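Local coordinates for conserved hypothetical protein (Streptococcus pneumoniae, PDB 2GK4) that is of unknown biochemical function but, as a DNA/pantothenate metabolism flavoprotein with a Rossmann-like core, probably acts in coenzyme A biosynthesis, perhaps as a phosphopantothenate–cysteine ligase, at residues E168-L171 with V172-R176; E37-S41 with A42-V46. All blocks are in the same frame, centred on the assembly; numbering follows the deposited sequence. Where two conformers were deposited one is given.

Contact 1. Residues E168-L171 with V172-R176; sequences EDHL and VDIAR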
# COMPACT_ATOMS: atom_id res chain seq x y z
N GLU A 168 -12.60 8.12 -27.35
CA GLU A 168 -13.84 7.55 -26.83
C GLU A 168 -14.33 6.35 -27.62
O GLU A 168 -14.89 5.45 -27.06
CB GLU A 168 -14.93 8.62 -26.67
CG GLU A 168 -14.50 9.69 -25.67
CD GLU A 168 -15.65 10.59 -25.21
OE1 GLU A 168 -16.64 10.77 -25.97
OE2 GLU A 168 -15.52 11.14 -24.10
N ASP A 169 -14.09 6.30 -28.94
CA ASP A 169 -14.48 5.13 -29.71
C ASP A 169 -13.68 3.89 -29.26
O ASP A 169 -14.21 2.78 -29.23
CB ASP A 169 -14.33 5.39 -31.22
CG ASP A 169 -15.46 6.26 -31.79
OD1 ASP A 169 -16.54 6.34 -31.16
OD2 ASP A 169 -15.27 6.86 -32.87
N HIS A 170 -12.42 4.09 -28.88
CA HIS A 170 -11.58 2.96 -28.43
C HIS A 170 -12.09 2.48 -27.08
O HIS A 170 -12.21 1.27 -26.84
CB HIS A 170 -10.10 3.35 -28.35
CG HIS A 170 -9.21 2.26 -27.81
ND1 HIS A 170 -8.97 1.09 -28.49
CD2 HIS A 170 -8.50 2.19 -26.66
CE1 HIS A 170 -8.15 0.34 -27.78
NE2 HIS A 170 -7.85 0.97 -26.66
N LEU A 171 -12.46 3.45 -26.25
CA LEU A 171 -12.99 3.19 -24.92
C LEU A 171 -14.25 2.33 -25.06
O LEU A 171 -14.41 1.34 -24.35
CB LEU A 171 -13.29 4.53 -24.24
CG LEU A 171 -13.52 4.69 -22.75
CD1 LEU A 171 -12.45 3.92 -21.93
CD2 LEU A 171 -13.54 6.20 -22.36
N VAL A 172 -15.14 2.71 -25.97
CA VAL A 172 -16.35 1.94 -26.26
C VAL A 172 -16.04 0.52 -26.77
O VAL A 172 -16.63 -0.46 -26.29
CB VAL A 172 -17.27 2.68 -27.27
CG1 VAL A 172 -18.41 1.76 -27.75
CG2 VAL A 172 -17.83 3.93 -26.56
N ASP A 173 -15.11 0.42 -27.72
CA ASP A 173 -14.64 -0.86 -28.28
C ASP A 173 -14.20 -1.80 -27.15
O ASP A 173 -14.70 -2.93 -27.04
CB ASP A 173 -13.52 -0.57 -29.30
CG ASP A 173 -12.71 -1.82 -29.75
OD1 ASP A 173 -12.88 -2.95 -29.26
OD2 ASP A 173 -11.81 -1.64 -30.61
N ILE A 174 -13.29 -1.32 -26.31
CA ILE A 174 -12.79 -2.10 -25.17
C ILE A 174 -13.89 -2.45 -24.14
O ILE A 174 -13.96 -3.60 -23.65
CB ILE A 174 -11.62 -1.38 -24.48
CG1 ILE A 174 -10.47 -1.13 -25.48
CG2 ILE A 174 -11.13 -2.14 -23.19
CD1 ILE A 174 -9.84 -2.41 -26.10
N ALA A 175 -14.73 -1.48 -23.81
CA ALA A 175 -15.87 -1.73 -22.91
C ALA A 175 -16.81 -2.80 -23.45
O ALA A 175 -17.25 -3.68 -22.70
CB ALA A 175 -16.63 -0.43 -22.61
N ARG A 176 -17.11 -2.77 -24.76
CA ARG A 176 -17.98 -3.78 -25.34
C ARG A 176 -17.41 -5.19 -25.33
O ARG A 176 -18.14 -6.15 -25.12
CB ARG A 176 -18.43 -3.38 -26.74
CG ARG A 176 -19.54 -2.37 -26.63
CD ARG A 176 -20.17 -2.03 -27.92
NE ARG A 176 -21.31 -1.18 -27.63
CZ ARG A 176 -21.76 -0.20 -28.40
NH1 ARG A 176 -22.82 0.49 -28.00
NH2 ARG A 176 -21.18 0.07 -29.57
O HOH W 1 -10.46 0.41 -30.90

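Contact 2. Residues E37-S41 with A42-V46; sequences ETLLS and AGYEV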
# COMPACT_ATOMS: atom_id res chain seq x y z
N GLU A 37 -23.62 5.91 -1.30
CA GLU A 37 -24.45 6.97 -0.65
C GLU A 37 -25.74 7.22 -1.41
O GLU A 37 -26.81 7.35 -0.81
CB GLU A 37 -23.67 8.27 -0.59
CG GLU A 37 -22.49 8.19 0.35
CD GLU A 37 -21.56 9.39 0.24
OE1 GLU A 37 -21.61 10.17 -0.76
OE2 GLU A 37 -20.74 9.54 1.16
N THR A 38 -25.64 7.29 -2.73
CA THR A 38 -26.80 7.54 -3.58
C THR A 38 -27.83 6.45 -3.42
O THR A 38 -29.04 6.75 -3.24
CB THR A 38 -26.40 7.74 -5.05
OG1 THR A 38 -25.51 8.86 -5.12
CG2 THR A 38 -27.62 8.04 -5.92
N LEU A 39 -27.38 5.19 -3.42
CA LEU A 39 -28.32 4.06 -3.28
C LEU A 39 -28.95 4.03 -1.89
O LEU A 39 -30.17 3.84 -1.74
CB LEU A 39 -27.60 2.74 -3.59
CG LEU A 39 -27.11 2.69 -5.04
CD1 LEU A 39 -26.10 1.57 -5.18
CD2 LEU A 39 -28.27 2.52 -6.02
N LEU A 40 -28.13 4.26 -0.87
CA LEU A 40 -28.64 4.22 0.51
C LEU A 40 -29.72 5.29 0.70
O LEU A 40 -30.81 5.03 1.29
CB LEU A 40 -27.49 4.47 1.49
CG LEU A 40 -26.52 3.28 1.60
CD1 LEU A 40 -25.26 3.65 2.40
CD2 LEU A 40 -27.24 2.01 2.15
N SER A 41 -29.46 6.48 0.18
CA SER A 41 -30.38 7.61 0.38
C SER A 41 -31.67 7.47 -0.45
O SER A 41 -32.69 8.14 -0.17
CB SER A 41 -29.66 8.92 0.08
OG SER A 41 -28.62 9.13 1.02
N ALA A 42 -31.64 6.58 -1.43
CA ALA A 42 -32.85 6.19 -2.15
C ALA A 42 -33.55 4.94 -1.58
O ALA A 42 -34.54 4.49 -2.15
CB ALA A 42 -32.55 6.00 -3.66
N GLY A 43 -33.03 4.39 -0.49
CA GLY A 43 -33.72 3.36 0.29
C GLY A 43 -33.29 1.91 0.01
O GLY A 43 -33.92 0.97 0.51
N TYR A 44 -32.22 1.72 -0.77
CA TYR A 44 -31.69 0.37 -1.04
C TYR A 44 -30.85 -0.17 0.10
O TYR A 44 -30.19 0.59 0.81
CB TYR A 44 -30.82 0.37 -2.31
CG TYR A 44 -31.65 0.54 -3.54
CD1 TYR A 44 -31.85 1.80 -4.08
CD2 TYR A 44 -32.29 -0.55 -4.14
CE1 TYR A 44 -32.65 2.00 -5.20
CE2 TYR A 44 -33.10 -0.38 -5.27
CZ TYR A 44 -33.26 0.90 -5.79
OH TYR A 44 -34.07 1.11 -6.89
N GLU A 45 -30.90 -1.50 0.25
CA GLU A 45 -30.01 -2.24 1.11
C GLU A 45 -28.75 -2.48 0.29
O GLU A 45 -28.84 -2.93 -0.87
CB GLU A 45 -30.67 -3.57 1.50
CG GLU A 45 -29.76 -4.48 2.33
CD GLU A 45 -30.47 -5.76 2.75
OE1 GLU A 45 -29.77 -6.78 3.01
OE2 GLU A 45 -31.74 -5.75 2.78
N VAL A 46 -27.60 -2.10 0.84
CA VAL A 46 -26.32 -2.21 0.11
C VAL A 46 -25.32 -2.99 0.94
O VAL A 46 -25.18 -2.73 2.13
CB VAL A 46 -25.69 -0.83 -0.21
CG1 VAL A 46 -24.32 -1.00 -0.94
CG2 VAL A 46 -26.65 0.04 -1.03
O HOH W 2 -31.23 2.65 2.44

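Contact 1. Residues E168-L171 with V172-R176
His-170 and Ile-174, one helical turn apart, meet ring to aliphatic chain. CG1 of Ile-174 sits over one face of the imidazole in a CH-pi contact, 3.7 Å from the ring centroid and 21° off its normal, while CD1 of Ile-174 reaches CE1 of His-170 at 3.6 Å. The ring can lie there because CG of His-170 is anti to the backbone N (chi1 176°), which carries it along the helix toward the next turn. In the backbone behind this contact, the N-H of Ile-174 bonds almost straight to O of His-170 at 2.9 Å. This is the start of helix 168-182, the crossover of a beta-alpha-beta unit between strands 156-163 and 186-191. On its packed side, Leu-171 rests on Leu-163 and Ala-189, and Ala-175 on Ile-187 and Ala-189; N of Ala-175 bonds to O of Leu-171 at 2.9 Å. Val-172 is buried too, with CG2 3.3 Å from O of Glu-168 and its side chain against Leu-210. The looser side, where His-170 and Asp-173 are partly exposed, holds a bridging water: at the ring edge and in its plane, it lies 2.9 Å from ND1 of His-170 and donates to OD2 of Asp-173.

Contact 2. Residues E37-S41 with A42-V46
Tyr-44 N bonds to O of Leu-39 at 3.1 Å, and Gly-43 N to O of Leu-40 at 2.9 Å, two backbone bonds that close the end of helix 30-41 as a Schellman motif. Both donors stand above the plane of the carbonyl they use, that of Gly-43 by 65°. The turn runs through Gly-43 at a positive phi (99°), where the absence of a CB leaves the preceding carbonyl oxygen unobstructed. Ala-42 N adds weak, bent bonds to O of Thr-38 and O of Leu-39. A water donates to O of Leu-40 at 2.7 Å and to O of Tyr-44 at 2.8 Å, tying the last turn to the departing chain.

O of Leu-39 also lies in the plane of the Tyr-44 ring, at its edge, 3.5 Å from CD1 of Tyr-44. Farther in, the packing is apolar. With CG1 of Val-46 anti to the backbone N (chi1 178°), CG2 lies beside that N and faces the helix, touching CB of Leu-39 and CD2 of Leu-40, each at 3.8 Å; the side chains of Leu-40 and Val-46 cross at about a right angle. Leu-39 and Tyr-44 both lean on Ile-6 of strand 5-9, while Leu-40 and Val-46 meet Leu-63 of strand 63-67. Helix 216-228 lies against Thr-38, Ala-42 and Tyr-44, whose hydroxyl is hydrogen-bonded to His-231.

Contact 2 comes first along the chain, where helix 30-41 turns into strand 45-50; contact 1 follows much later, within the opening turns of helix 168-182. Their centres are 30 Å apart and their nearest atoms about 20 Å, so neither touches the other. What they share is the central mixed sheet: contact 2 packs at its 63-67, 45-50 and 5-9 end, whereas contact 1 lies over strands 156-163, 186-191, 202-205 and 210-213. The two thus belong to separate parts of one alpha-beta-alpha sandwich, one a helix end leading into the sheet, the other a helix beginning after strand 156-163, consistent with the Rossmann-like topology of the family.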